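Local coordinates for MmeI (PDB 5HR4), which is a Type IIL restriction-modification enzyme that cuts DNA and probably methylates the exocyclic amino group of adenine in DNA with S-adenosylmethionine as donor, at residues T218-S223 with A274-L279; L322-P327 with G367-I372; S790-N795 with I889-F894. All coordinates share one frame; numbering follows the deposited sequence.

Interaction 1: T218-S223 with A274-L279; sequences TLEDGS and AMREAL
R276 reaches out of helix 273-283 to lie against the turn formed by residues 219-222, and its long side chain runs past that of T218 in the opposite direction. With CG anti to the backbone N (chi1 -176°) and the chain extended as far as NE, the arginine carries its guanidinium well clear of its own helix. The methyl CG2 of T218 lies beside the arginine chain, oblique to the guanidinium plane, 3.2 Å from R276 NE and close to CD as well. One face of the guanidinium lies under the backbone of the turn: L219 O sits 3.1 Å from R276 NE, above the plane and at too poor an angle for a hydrogen bond, and the CA of E220 is 3.4 Å from R276 NH1. L219 O accepts instead from G222 N, the bond that closes this type I turn. G222 has a positive phi (74°), which favours glycine, and its CA lies 4.0 Å from R276 CD, beside the aliphatic part of the arginine. The loop thus joins three helices: R276 NH2 donates to I214 O in helix 209-217, T218 packs on L225 of helix 225-235, and the arginine itself belongs to helix 273-283.

Interaction 2: L322-P327 with G367-I372; sequences LKLIKP and GNFLVI. With SFG (sinefungin), chain H.
The amide nitrogen ND2 of N368 faces both carboxylate oxygens of sinefungin, making weak hydrogen bonds of 3.3 Å to OXT and, from the same ND2, 3.4 Å to O of the ligand. N368 opens helix 368-388 directly after G367, the N-cap residue, and its CG lies beside the backbone N (chi1 -82°), a setting that carries the amide up to the carboxylate. The ring of the next residue, F369, is turned edge-on to the ligand: sinefungin N lies in the ring plane, 3.7 Å from F369 CD2.

The far side of the same ring meets helix 318-340, where L324 CD1 comes obliquely to 3.8 Å from F369 CE1, the two side chains crossing at about a right angle. One turn further along helix 368-388, I372 uses its CG2 branch against two residues, lying 3.9 Å from I325 CD1 and, again from I372 CG2, 4.0 Å from L322 CD2. I325 has CG1 between its backbone N and carbonyl carbon (chi1 66°), which sends CD1 across to the isoleucine. The short helix axes approach to 10.9 Å and cross at -56°, and L479 of strand 477-480 packs on L324, I325 and F369.

G367 and N368 belong to the glycine-rich first motif of S-adenosylmethionine-dependent methyltransferases, while the backbones of N481 and T316 bind sinefungin from loops. The chemistry is divided accordingly: apolar packing joins the helices, whereas the nearby start of helix 368-388 would be expected to favour the ligand's negative carboxylate.

Interaction 3: S790-N795 with I889-F894; sequences SSTMHN and IARIAF
Apolar and sulfur contacts from T792 and M793 meet the side chain of R891 over one face and at the edge of its guanidinium. The methyl CG2 of T792 lies over the face, offset toward its rim and 3.6 Å from R891 NE. M793 comes to the edge instead, with SD near the guanidinium plane and 3.8 Å from R891 NE; both side chains cross the extended arginine at about a right angle. The methionine is bent at both chi2 (-63°) and chi3 (-129°), and the two bends together bring its terminal methyl to the next turn of the other helix, where M793 CE is 4.0 Å from F894 CD1.

Charge is handled beyond these segments, since R891 NH2 forms a salt bridge with D877 of helix 863-880. Polar bonds also order the start of helix 792-801. S791 OG accepts from H794 N at 3.0 Å, and S791 O takes both the backbone N and the side-chain ND2 of N795, the latter from above the carbonyl plane at 3.0 Å. D873, also from helix 863-880, accepts from T792 N.

The result is a serine N-capped helix start in the target recognition region, set with its first turn against two helices of the C-terminal part of the chain.

How the interactions relate
From the N terminus the three contacts follow one another in series, each closing before the next begins, so none nests or crosses. Interaction 1 closes a loop of 50 residues, with helices but no strands, and ties the turn between helices 209-217 and 225-235, in the helicase spacer range, to helix 273-283. Interaction 2 closes a shorter one of 39 residues, which includes strand 359-361 of the methyltransferase sheet, and ties helix 318-340 to helix 368-388 at the cofactor pocket. Interaction 3 spans 93 residues and joins the target recognition and C-terminal regions. Interactions 1 and 3 lie on opposite sides of the chain's centre, about 68 Å apart between centres, while interaction 2 is closer to that centre.

Interaction 1: T218-S223 with A274-L279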
ATOM      1  N   THR A 218      36.234 -13.721 -25.267  1.00 43.78           N
ATOM      2  CA  THR A 218      36.424 -12.699 -24.246  1.00 46.29           C
ATOM      3  C   THR A 218      37.427 -13.170 -23.203  1.00 45.98           C
ATOM      4  O   THR A 218      37.381 -14.320 -22.760  1.00 44.52           O
ATOM      5  CB  THR A 218      35.089 -12.345 -23.572  1.00 45.08           C
ATOM      6  OG1 THR A 218      34.323 -11.527 -24.463  1.00 53.41           O
ATOM      7  CG2 THR A 218      35.310 -11.594 -22.295  1.00 45.23           C
ATOM      8  N   LEU A 219      38.324 -12.260 -22.812  1.00 46.69           N
ATOM      9  CA  LEU A 219      39.426 -12.587 -21.918  1.00 44.47           C
ATOM     10  C   LEU A 219      38.926 -12.869 -20.503  1.00 47.83           C
ATOM     11  O   LEU A 219      37.934 -12.298 -20.039  1.00 44.97           O
ATOM     12  CB  LEU A 219      40.436 -11.444 -21.884  1.00 48.59           C
ATOM     13  CG  LEU A 219      41.463 -11.252 -23.001  1.00 48.49           C
ATOM     14  CD1 LEU A 219      42.479 -10.223 -22.544  1.00 40.28           C
ATOM     15  CD2 LEU A 219      42.136 -12.576 -23.382  1.00 45.81           C
ATOM     16  N   GLU A 220      39.649 -13.751 -19.806  1.00 48.85           N
ATOM     17  CA  GLU A 220      39.213 -14.185 -18.480  1.00 50.25           C
ATOM     18  C   GLU A 220      39.266 -13.055 -17.456  1.00 52.75           C
ATOM     19  O   GLU A 220      38.470 -13.049 -16.509  1.00 50.99           O
ATOM     20  CB  GLU A 220      40.062 -15.362 -18.012  1.00 51.40           C
ATOM     21  CG  GLU A 220      39.792 -15.789 -16.582  1.00 55.89           C
ATOM     22  CD  GLU A 220      40.911 -16.640 -16.026  1.00 63.08           C
ATOM     23  OE1 GLU A 220      41.845 -16.948 -16.798  1.00 67.38           O
ATOM     24  OE2 GLU A 220      40.860 -16.997 -14.827  1.00 62.48           O
ATOM     25  N   ASP A 221      40.185 -12.094 -17.621  1.00 49.87           N
ATOM     26  CA  ASP A 221      40.289 -10.978 -16.685  1.00 40.85           C
ATOM     27  C   ASP A 221      39.223  -9.912 -16.905  1.00 42.59           C
ATOM     28  O   ASP A 221      39.189  -8.933 -16.157  1.00 38.70           O
ATOM     29  CB  ASP A 221      41.677 -10.347 -16.774  1.00 39.41           C
ATOM     30  CG  ASP A 221      42.021  -9.857 -18.180  1.00 52.55           C
ATOM     31  OD1 ASP A 221      41.382 -10.288 -19.164  1.00 52.00           O
ATOM     32  OD2 ASP A 221      42.954  -9.033 -18.303  1.00 60.25           O
ATOM     33  N   GLY A 222      38.353 -10.071 -17.903  1.00 49.06           N
ATOM     34  CA  GLY A 222      37.285  -9.123 -18.138  1.00 42.52           C
ATOM     35  C   GLY A 222      37.713  -7.810 -18.745  1.00 43.27           C
ATOM     36  O   GLY A 222      36.881  -6.908 -18.873  1.00 42.87           O
ATOM     37  N   SER A 223      38.986  -7.684 -19.139  1.00 44.67           N
ATOM     38  CA  SER A 223      39.506  -6.402 -19.612  1.00 45.76           C
ATOM     39  C   SER A 223      38.859  -5.978 -20.930  1.00 44.37           C
ATOM     40  O   SER A 223      38.549  -4.799 -21.121  1.00 41.76           O
ATOM     41  CB  SER A 223      41.027  -6.483 -19.763  1.00 46.08           C
ATOM     42  OG  SER A 223      41.394  -7.459 -20.732  1.00 50.60           O
ATOM     43  N   ALA A 274      35.546 -10.499 -11.753  1.00 41.03           N
ATOM     44  CA  ALA A 274      34.362 -10.878 -10.985  1.00 39.19           C
ATOM     45  C   ALA A 274      33.076 -10.436 -11.671  1.00 41.07           C
ATOM     46  O   ALA A 274      32.053 -11.126 -11.570  1.00 40.33           O
ATOM     47  CB  ALA A 274      34.429 -10.293  -9.575  1.00 35.36           C
ATOM     48  N   MET A 275      33.092  -9.268 -12.334  1.00 42.15           N
ATOM     49  CA  MET A 275      31.908  -8.829 -13.071  1.00 38.85           C
ATOM     50  C   MET A 275      31.682  -9.700 -14.293  1.00 39.63           C
ATOM     51  O   MET A 275      30.534  -9.908 -14.705  1.00 42.30           O
ATOM     52  CB  MET A 275      32.020  -7.364 -13.501  1.00 36.28           C
ATOM     53  CG  MET A 275      32.061  -6.337 -12.384  1.00 38.13           C
ATOM     54  SD  MET A 275      32.881  -4.792 -12.931  1.00 56.68           S
ATOM     55  CE  MET A 275      31.478  -3.859 -13.535  1.00 38.71           C
ATOM     56  N   ARG A 276      32.755 -10.216 -14.888  1.00 41.10           N
ATOM     57  CA  ARG A 276      32.566 -11.150 -15.989  1.00 38.88           C
ATOM     58  C   ARG A 276      31.968 -12.453 -15.488  1.00 41.30           C
ATOM     59  O   ARG A 276      31.067 -13.016 -16.122  1.00 41.05           O
ATOM     60  CB  ARG A 276      33.885 -11.412 -16.705  1.00 39.38           C
ATOM     61  CG  ARG A 276      33.719 -12.302 -17.913  1.00 39.99           C
ATOM     62  CD  ARG A 276      34.965 -12.291 -18.742  1.00 45.44           C
ATOM     63  NE  ARG A 276      35.013 -13.382 -19.705  1.00 41.80           N
ATOM     64  CZ  ARG A 276      35.483 -14.590 -19.433  1.00 42.74           C
ATOM     65  NH1 ARG A 276      35.937 -14.873 -18.212  1.00 37.42           N
ATOM     66  NH2 ARG A 276      35.496 -15.514 -20.385  1.00 45.82           N
ATOM     67  N   GLU A 277      32.444 -12.940 -14.340  1.00 43.18           N
ATOM     68  CA  GLU A 277      31.923 -14.199 -13.826  1.00 41.98           C
ATOM     69  C   GLU A 277      30.477 -14.050 -13.401  1.00 36.31           C
ATOM     70  O   GLU A 277      29.653 -14.914 -13.713  1.00 36.27           O
ATOM     71  CB  GLU A 277      32.794 -14.705 -12.685  1.00 45.08           C
ATOM     72  CG  GLU A 277      34.125 -15.221 -13.198  1.00 46.92           C
ATOM     73  CD  GLU A 277      35.036 -15.710 -12.100  1.00 58.11           C
ATOM     74  OE1 GLU A 277      34.703 -15.535 -10.903  1.00 65.40           O
ATOM     75  OE2 GLU A 277      36.091 -16.282 -12.450  1.00 58.84           O
ATOM     76  N   ALA A 278      30.140 -12.932 -12.750  1.00 34.24           N
ATOM     77  CA  ALA A 278      28.745 -12.663 -12.403  1.00 38.10           C
ATOM     78  C   ALA A 278      27.838 -12.714 -13.631  1.00 40.93           C
ATOM     79  O   ALA A 278      26.727 -13.259 -13.568  1.00 41.89           O
ATOM     80  CB  ALA A 278      28.627 -11.309 -11.705  1.00 28.81           C
ATOM     81  N   LEU A 279      28.299 -12.168 -14.763  1.00 39.50           N
ATOM     82  CA  LEU A 279      27.493 -12.189 -15.979  1.00 40.23           C
ATOM     83  C   LEU A 279      27.458 -13.577 -16.613  1.00 38.76           C
ATOM     84  O   LEU A 279      26.422 -13.988 -17.146  1.00 38.17           O
ATOM     85  CB  LEU A 279      28.016 -11.153 -16.984  1.00 41.69           C
ATOM     86  CG  LEU A 279      27.255 -11.033 -18.320  1.00 39.61           C
ATOM     87  CD1 LEU A 279      25.791 -10.675 -18.119  1.00 32.21           C
ATOM     88  CD2 LEU A 279      27.938 -10.005 -19.231  1.00 37.23           C
TER

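Interaction 2: L322-P327 with G367-I372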
ATOM      1  N   LEU A 322      -4.310 -10.021 -10.463  1.00 30.67           N
ATOM      2  CA  LEU A 322      -5.455 -10.803 -10.938  1.00 25.99           C
ATOM      3  C   LEU A 322      -6.735 -10.445 -10.180  1.00 27.27           C
ATOM      4  O   LEU A 322      -7.806 -10.369 -10.790  1.00 29.12           O
ATOM      5  CB  LEU A 322      -5.151 -12.301 -10.864  1.00 21.56           C
ATOM      6  CG  LEU A 322      -4.085 -12.713 -11.898  1.00 26.23           C
ATOM      7  CD1 LEU A 322      -3.436 -14.096 -11.671  1.00 19.70           C
ATOM      8  CD2 LEU A 322      -4.686 -12.641 -13.281  1.00 25.72           C
ATOM      9  N   LYS A 323      -6.660 -10.171  -8.866  1.00 27.72           N
ATOM     10  CA  LYS A 323      -7.878  -9.724  -8.183  1.00 27.53           C
ATOM     11  C   LYS A 323      -8.347  -8.375  -8.701  1.00 29.98           C
ATOM     12  O   LYS A 323      -9.503  -7.998  -8.477  1.00 28.50           O
ATOM     13  CB  LYS A 323      -7.715  -9.577  -6.658  1.00 26.97           C
ATOM     14  CG  LYS A 323      -6.602 -10.321  -6.004  1.00 27.24           C
ATOM     15  CD  LYS A 323      -6.212  -9.609  -4.724  1.00 29.31           C
ATOM     16  CE  LYS A 323      -6.217 -10.549  -3.535  1.00 33.16           C
ATOM     17  NZ  LYS A 323      -5.764  -9.835  -2.318  1.00 34.73           N
ATOM     18  N   LEU A 324      -7.461  -7.617  -9.350  1.00 29.58           N
ATOM     19  CA  LEU A 324      -7.849  -6.307  -9.842  1.00 28.43           C
ATOM     20  C   LEU A 324      -8.309  -6.341 -11.302  1.00 28.27           C
ATOM     21  O   LEU A 324      -9.325  -5.719 -11.643  1.00 27.39           O
ATOM     22  CB  LEU A 324      -6.690  -5.332  -9.649  1.00 27.87           C
ATOM     23  CG  LEU A 324      -6.924  -3.860  -9.965  1.00 26.68           C
ATOM     24  CD1 LEU A 324      -5.924  -3.104  -9.175  1.00 30.33           C
ATOM     25  CD2 LEU A 324      -6.746  -3.545 -11.450  1.00 25.74           C
ATOM     26  N   ILE A 325      -7.611  -7.071 -12.177  1.00 25.76           N
ATOM     27  CA  ILE A 325      -8.032  -7.077 -13.577  1.00 28.15           C
ATOM     28  C   ILE A 325      -9.183  -8.042 -13.870  1.00 28.32           C
ATOM     29  O   ILE A 325      -9.851  -7.882 -14.903  1.00 31.58           O
ATOM     30  CB  ILE A 325      -6.856  -7.383 -14.524  1.00 28.78           C
ATOM     31  CG1 ILE A 325      -6.356  -8.816 -14.326  1.00 27.84           C
ATOM     32  CG2 ILE A 325      -5.724  -6.340 -14.349  1.00 29.07           C
ATOM     33  CD1 ILE A 325      -5.164  -9.187 -15.191  1.00 25.39           C
ATOM     34  N   LYS A 326      -9.443  -9.048 -13.033  1.00 27.61           N
ATOM     35  CA  LYS A 326     -10.567  -9.937 -13.348  1.00 31.11           C
ATOM     36  C   LYS A 326     -11.892  -9.191 -13.297  1.00 29.11           C
ATOM     37  O   LYS A 326     -12.626  -9.214 -14.300  1.00 28.92           O
ATOM     38  CB  LYS A 326     -10.586 -11.167 -12.428  1.00 28.73           C
ATOM     39  CG  LYS A 326      -9.522 -12.233 -12.726  1.00 26.46           C
ATOM     40  CD  LYS A 326      -9.417 -13.236 -11.560  1.00 25.56           C
ATOM     41  CE  LYS A 326     -10.018 -14.602 -11.904  1.00 32.96           C
ATOM     42  NZ  LYS A 326     -11.402 -14.463 -12.438  1.00 30.67           N
ATOM     43  N   PRO A 327     -12.245  -8.488 -12.211  1.00 30.56           N
ATOM     44  CA  PRO A 327     -13.457  -7.658 -12.253  1.00 26.94           C
ATOM     45  C   PRO A 327     -13.352  -6.477 -13.199  1.00 26.62           C
ATOM     46  O   PRO A 327     -14.372  -6.071 -13.760  1.00 29.75           O
ATOM     47  CB  PRO A 327     -13.624  -7.184 -10.800  1.00 28.42           C
ATOM     48  CG  PRO A 327     -12.651  -7.974  -9.998  1.00 30.14           C
ATOM     49  CD  PRO A 327     -11.552  -8.360 -10.916  1.00 29.78           C
ATOM     50  N   GLY A 367       6.181  -2.639 -14.587  1.00 35.14           N
ATOM     51  CA  GLY A 367       5.254  -2.997 -15.644  1.00 31.25           C
ATOM     52  C   GLY A 367       4.406  -4.229 -15.415  1.00 32.62           C
ATOM     53  O   GLY A 367       3.796  -4.722 -16.370  1.00 36.07           O
ATOM     54  N   ASN A 368       4.314  -4.730 -14.185  1.00 30.84           N
ATOM     55  CA  ASN A 368       3.667  -6.022 -13.966  1.00 30.22           C
ATOM     56  C   ASN A 368       2.195  -6.006 -14.375  1.00 31.72           C
ATOM     57  O   ASN A 368       1.735  -6.907 -15.089  1.00 30.33           O
ATOM     58  CB  ASN A 368       3.843  -6.448 -12.514  1.00 31.35           C
ATOM     59  CG  ASN A 368       5.192  -7.088 -12.281  1.00 33.99           C
ATOM     60  OD1 ASN A 368       5.685  -7.783 -13.153  1.00 32.50           O
ATOM     61  ND2 ASN A 368       5.806  -6.835 -11.125  1.00 33.21           N
ATOM     62  N   PHE A 369       1.435  -4.994 -13.936  1.00 31.00           N
ATOM     63  CA  PHE A 369       0.054  -4.852 -14.401  1.00 27.83           C
ATOM     64  C   PHE A 369      -0.044  -4.932 -15.920  1.00 31.55           C
ATOM     65  O   PHE A 369      -0.955  -5.577 -16.456  1.00 29.61           O
ATOM     66  CB  PHE A 369      -0.545  -3.529 -13.944  1.00 28.07           C
ATOM     67  CG  PHE A 369      -0.992  -3.528 -12.541  1.00 26.62           C
ATOM     68  CD1 PHE A 369      -2.226  -4.031 -12.197  1.00 29.12           C
ATOM     69  CD2 PHE A 369      -0.190  -3.000 -11.556  1.00 30.36           C
ATOM     70  CE1 PHE A 369      -2.647  -4.039 -10.872  1.00 30.44           C
ATOM     71  CE2 PHE A 369      -0.609  -2.985 -10.244  1.00 30.30           C
ATOM     72  CZ  PHE A 369      -1.834  -3.517  -9.899  1.00 27.73           C
ATOM     73  N   LEU A 370       0.870  -4.266 -16.637  1.00 29.05           N
ATOM     74  CA  LEU A 370       0.826  -4.352 -18.093  1.00 28.69           C
ATOM     75  C   LEU A 370       1.237  -5.730 -18.594  1.00 28.24           C
ATOM     76  O   LEU A 370       0.722  -6.187 -19.623  1.00 29.97           O
ATOM     77  CB  LEU A 370       1.713  -3.278 -18.723  1.00 23.82           C
ATOM     78  CG  LEU A 370       1.264  -1.883 -18.290  1.00 28.15           C
ATOM     79  CD1 LEU A 370       2.213  -0.810 -18.792  1.00 28.21           C
ATOM     80  CD2 LEU A 370      -0.155  -1.614 -18.735  1.00 28.19           C
ATOM     81  N   VAL A 371       2.156  -6.404 -17.896  1.00 26.68           N
ATOM     82  CA  VAL A 371       2.645  -7.691 -18.379  1.00 25.62           C
ATOM     83  C   VAL A 371       1.589  -8.769 -18.161  1.00 28.94           C
ATOM     84  O   VAL A 371       1.195  -9.465 -19.103  1.00 29.86           O
ATOM     85  CB  VAL A 371       3.987  -8.040 -17.709  1.00 28.00           C
ATOM     86  CG1 VAL A 371       4.306  -9.510 -17.858  1.00 29.68           C
ATOM     87  CG2 VAL A 371       5.100  -7.208 -18.312  1.00 25.04           C
ATOM     88  N   ILE A 372       1.080  -8.892 -16.927  1.00 28.92           N
ATOM     89  CA  ILE A 372      -0.005  -9.837 -16.661  1.00 26.85           C
ATOM     90  C   ILE A 372      -1.182  -9.596 -17.598  1.00 29.84           C
ATOM     91  O   ILE A 372      -1.769 -10.552 -18.123  1.00 31.90           O
ATOM     92  CB  ILE A 372      -0.458  -9.768 -15.191  1.00 28.89           C
ATOM     93  CG1 ILE A 372       0.698 -10.117 -14.279  1.00 32.96           C
ATOM     94  CG2 ILE A 372      -1.586 -10.779 -14.942  1.00 21.30           C
ATOM     95  CD1 ILE A 372       1.172 -11.524 -14.548  1.00 37.43           C
TER
HETATM   96  N   SFG H1002       2.868  -1.911  -9.879  1.00 39.36           N
HETATM   97  CA  SFG H1002       4.310  -1.905 -10.010  1.00 41.66           C
HETATM   98  C   SFG H1002       4.755  -3.352 -10.109  1.00 44.47           C
HETATM   99  O   SFG H1002       3.887  -4.251 -10.051  1.00 45.42           O
HETATM  100  OXT SFG H1002       5.963  -3.658 -10.255  1.00 43.95           O
HETATM  101  CB  SFG H1002       4.949  -1.241  -8.795  1.00 40.94           C
HETATM  102  CG  SFG H1002       4.340   0.144  -8.644  1.00 38.68           C
HETATM  103  CD  SFG H1002       4.792   0.653  -7.293  1.00 36.43           C
HETATM  104  NE  SFG H1002       3.904   0.070  -6.307  1.00 35.96           N
HETATM  105  C5' SFG H1002       4.772   2.188  -7.224  1.00 40.93           C
HETATM  106  C4' SFG H1002       5.601   2.895  -8.350  1.00 40.18           C
HETATM  107  O4' SFG H1002       5.236   4.144  -8.421  1.00 39.00           O
HETATM  108  C3' SFG H1002       7.111   2.971  -8.065  1.00 45.25           C
HETATM  109  O3' SFG H1002       7.738   2.203  -8.988  1.00 50.67           O
HETATM  110  C2' SFG H1002       7.502   4.473  -8.184  1.00 42.99           C
HETATM  111  O2' SFG H1002       8.777   4.656  -8.934  1.00 45.35           O
HETATM  112  C1' SFG H1002       6.532   4.992  -8.868  1.00 38.60           C
HETATM  113  N9  SFG H1002       6.225   6.339  -8.502  1.00 33.27           N
HETATM  114  C8  SFG H1002       6.234   6.889  -7.291  1.00 37.02           C
HETATM  115  N7  SFG H1002       5.833   8.157  -7.403  1.00 34.95           N
HETATM  116  C5  SFG H1002       5.569   8.384  -8.689  1.00 38.51           C
HETATM  117  C6  SFG H1002       5.140   9.518  -9.335  1.00 37.93           C
HETATM  118  N6  SFG H1002       4.812  10.842  -8.866  1.00 32.91           N
HETATM  119  N1  SFG H1002       4.941   9.521 -10.647  1.00 36.32           N
HETATM  120  C2  SFG H1002       5.166   8.384 -11.349  1.00 32.87           C
HETATM  121  N3  SFG H1002       5.596   7.263 -10.711  1.00 34.79           N
HETATM  122  C4  SFG H1002       5.798   7.263  -9.374  1.00 35.93           C

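Interaction 3: S790-N795 with I889-F894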
ATOM      1  N   SER A 790     -17.949   1.684  27.042  1.00 41.70           N
ATOM      2  CA  SER A 790     -17.818   0.238  27.063  1.00 45.77           C
ATOM      3  C   SER A 790     -18.787  -0.441  26.103  1.00 40.30           C
ATOM      4  O   SER A 790     -18.571  -1.605  25.742  1.00 39.43           O
ATOM      5  CB  SER A 790     -18.039  -0.283  28.486  1.00 42.75           C
ATOM      6  N   SER A 791     -19.823   0.267  25.665  1.00 36.74           N
ATOM      7  CA  SER A 791     -20.932  -0.351  24.960  1.00 37.72           C
ATOM      8  C   SER A 791     -20.518  -0.863  23.585  1.00 39.71           C
ATOM      9  O   SER A 791     -19.661  -0.284  22.914  1.00 38.41           O
ATOM     10  CB  SER A 791     -22.076   0.651  24.804  1.00 41.14           C
ATOM     11  OG  SER A 791     -21.754   1.631  23.831  1.00 38.64           O
ATOM     12  N   THR A 792     -21.163  -1.960  23.170  1.00 40.31           N
ATOM     13  CA  THR A 792     -21.053  -2.438  21.798  1.00 36.29           C
ATOM     14  C   THR A 792     -21.323  -1.320  20.800  1.00 39.47           C
ATOM     15  O   THR A 792     -20.662  -1.228  19.759  1.00 37.03           O
ATOM     16  CB  THR A 792     -22.036  -3.592  21.579  1.00 41.00           C
ATOM     17  OG1 THR A 792     -21.564  -4.755  22.258  1.00 41.69           O
ATOM     18  CG2 THR A 792     -22.190  -3.922  20.103  1.00 40.88           C
ATOM     19  N   MET A 793     -22.290  -0.452  21.115  1.00 39.83           N
ATOM     20  CA  MET A 793     -22.680   0.622  20.208  1.00 36.16           C
ATOM     21  C   MET A 793     -21.528   1.581  19.949  1.00 43.68           C
ATOM     22  O   MET A 793     -21.279   1.985  18.802  1.00 39.83           O
ATOM     23  CB  MET A 793     -23.873   1.373  20.786  1.00 38.34           C
ATOM     24  CG  MET A 793     -25.192   0.705  20.513  1.00 48.50           C
ATOM     25  SD  MET A 793     -25.528   0.632  18.744  1.00 53.07           S
ATOM     26  CE  MET A 793     -27.184   1.330  18.733  1.00 48.72           C
ATOM     27  N   HIS A 794     -20.832   1.987  21.014  1.00 43.32           N
ATOM     28  CA  HIS A 794     -19.712   2.896  20.840  1.00 35.19           C
ATOM     29  C   HIS A 794     -18.587   2.217  20.081  1.00 36.74           C
ATOM     30  O   HIS A 794     -18.044   2.788  19.128  1.00 37.19           O
ATOM     31  CB  HIS A 794     -19.227   3.401  22.196  1.00 39.26           C
ATOM     32  CG  HIS A 794     -18.032   4.294  22.100  1.00 41.16           C
ATOM     33  ND1 HIS A 794     -18.063   5.502  21.433  1.00 40.92           N
ATOM     34  CD2 HIS A 794     -16.764   4.141  22.549  1.00 38.95           C
ATOM     35  CE1 HIS A 794     -16.867   6.061  21.485  1.00 33.95           C
ATOM     36  NE2 HIS A 794     -16.061   5.257  22.156  1.00 35.89           N
ATOM     37  N   ASN A 795     -18.239   0.982  20.478  1.00 36.23           N
ATOM     38  CA  ASN A 795     -17.172   0.243  19.802  1.00 36.18           C
ATOM     39  C   ASN A 795     -17.527  -0.041  18.346  1.00 41.00           C
ATOM     40  O   ASN A 795     -16.645  -0.086  17.475  1.00 39.84           O
ATOM     41  CB  ASN A 795     -16.881  -1.067  20.525  1.00 31.03           C
ATOM     42  CG  ASN A 795     -16.065  -0.874  21.784  1.00 36.68           C
ATOM     43  OD1 ASN A 795     -14.852  -0.704  21.719  1.00 41.32           O
ATOM     44  ND2 ASN A 795     -16.718  -0.919  22.941  1.00 34.19           N
ATOM     45  N   ILE A 889     -23.683  -4.919  11.064  1.00 43.79           N
ATOM     46  CA  ILE A 889     -24.356  -4.279   9.924  1.00 45.36           C
ATOM     47  C   ILE A 889     -25.489  -3.374  10.398  1.00 45.30           C
ATOM     48  O   ILE A 889     -25.570  -2.197  10.024  1.00 47.28           O
ATOM     49  CB  ILE A 889     -24.900  -5.334   8.941  1.00 48.18           C
ATOM     50  CG1 ILE A 889     -23.786  -6.219   8.384  1.00 46.83           C
ATOM     51  CG2 ILE A 889     -25.660  -4.649   7.802  1.00 42.11           C
ATOM     52  CD1 ILE A 889     -23.381  -5.867   6.979  1.00 30.97           C
ATOM     53  N   ALA A 890     -26.410  -3.929  11.190  1.00 43.33           N
ATOM     54  CA  ALA A 890     -27.603  -3.179  11.574  1.00 42.72           C
ATOM     55  C   ALA A 890     -27.268  -2.058  12.547  1.00 42.75           C
ATOM     56  O   ALA A 890     -27.883  -0.986  12.492  1.00 43.23           O
ATOM     57  CB  ALA A 890     -28.649  -4.121  12.181  1.00 40.32           C
ATOM     58  N   ARG A 891     -26.308  -2.292  13.452  1.00 42.26           N
ATOM     59  CA  ARG A 891     -25.877  -1.243  14.377  1.00 42.61           C
ATOM     60  C   ARG A 891     -25.201  -0.083  13.637  1.00 42.61           C
ATOM     61  O   ARG A 891     -25.582   1.079  13.825  1.00 43.56           O
ATOM     62  CB  ARG A 891     -24.955  -1.835  15.450  1.00 45.79           C
ATOM     63  CG  ARG A 891     -25.700  -2.573  16.583  1.00 44.89           C
ATOM     64  CD  ARG A 891     -24.773  -3.026  17.717  1.00 45.60           C
ATOM     65  NE  ARG A 891     -25.468  -3.110  19.006  1.00 48.59           N
ATOM     66  CZ  ARG A 891     -25.943  -4.237  19.533  1.00 53.66           C
ATOM     67  NH1 ARG A 891     -25.799  -5.389  18.891  1.00 60.93           N
ATOM     68  NH2 ARG A 891     -26.564  -4.221  20.703  1.00 48.70           N
ATOM     69  N   ILE A 892     -24.210  -0.369  12.781  1.00 40.76           N
ATOM     70  CA  ILE A 892     -23.585   0.701  11.997  1.00 45.14           C
ATOM     71  C   ILE A 892     -24.631   1.526  11.261  1.00 46.59           C
ATOM     72  O   ILE A 892     -24.639   2.760  11.345  1.00 49.67           O
ATOM     73  CB  ILE A 892     -22.569   0.136  10.994  1.00 40.89           C
ATOM     74  N   ALA A 893     -25.541   0.851  10.552  1.00 47.83           N
ATOM     75  CA  ALA A 893     -26.531   1.557   9.742  1.00 44.93           C
ATOM     76  C   ALA A 893     -27.477   2.390  10.600  1.00 44.70           C
ATOM     77  O   ALA A 893     -27.935   3.456  10.170  1.00 46.59           O
ATOM     78  CB  ALA A 893     -27.307   0.551   8.893  1.00 38.26           C
ATOM     79  N   PHE A 894     -27.752   1.941  11.824  1.00 42.75           N
ATOM     80  CA  PHE A 894     -28.668   2.655  12.708  1.00 44.09           C
ATOM     81  C   PHE A 894     -28.009   3.872  13.342  1.00 48.79           C
ATOM     82  O   PHE A 894     -28.629   4.936  13.449  1.00 52.86           O
ATOM     83  CB  PHE A 894     -29.182   1.705  13.791  1.00 47.96           C
ATOM     84  CG  PHE A 894     -30.066   2.363  14.805  1.00 53.28           C
ATOM     85  CD1 PHE A 894     -29.526   3.010  15.907  1.00 53.15           C
ATOM     86  CD2 PHE A 894     -31.440   2.318  14.669  1.00 51.39           C
ATOM     87  CE1 PHE A 894     -30.343   3.612  16.840  1.00 56.73           C
ATOM     88  CE2 PHE A 894     -32.257   2.917  15.596  1.00 53.29           C
ATOM     89  CZ  PHE A 894     -31.712   3.561  16.686  1.00 58.52           C
TER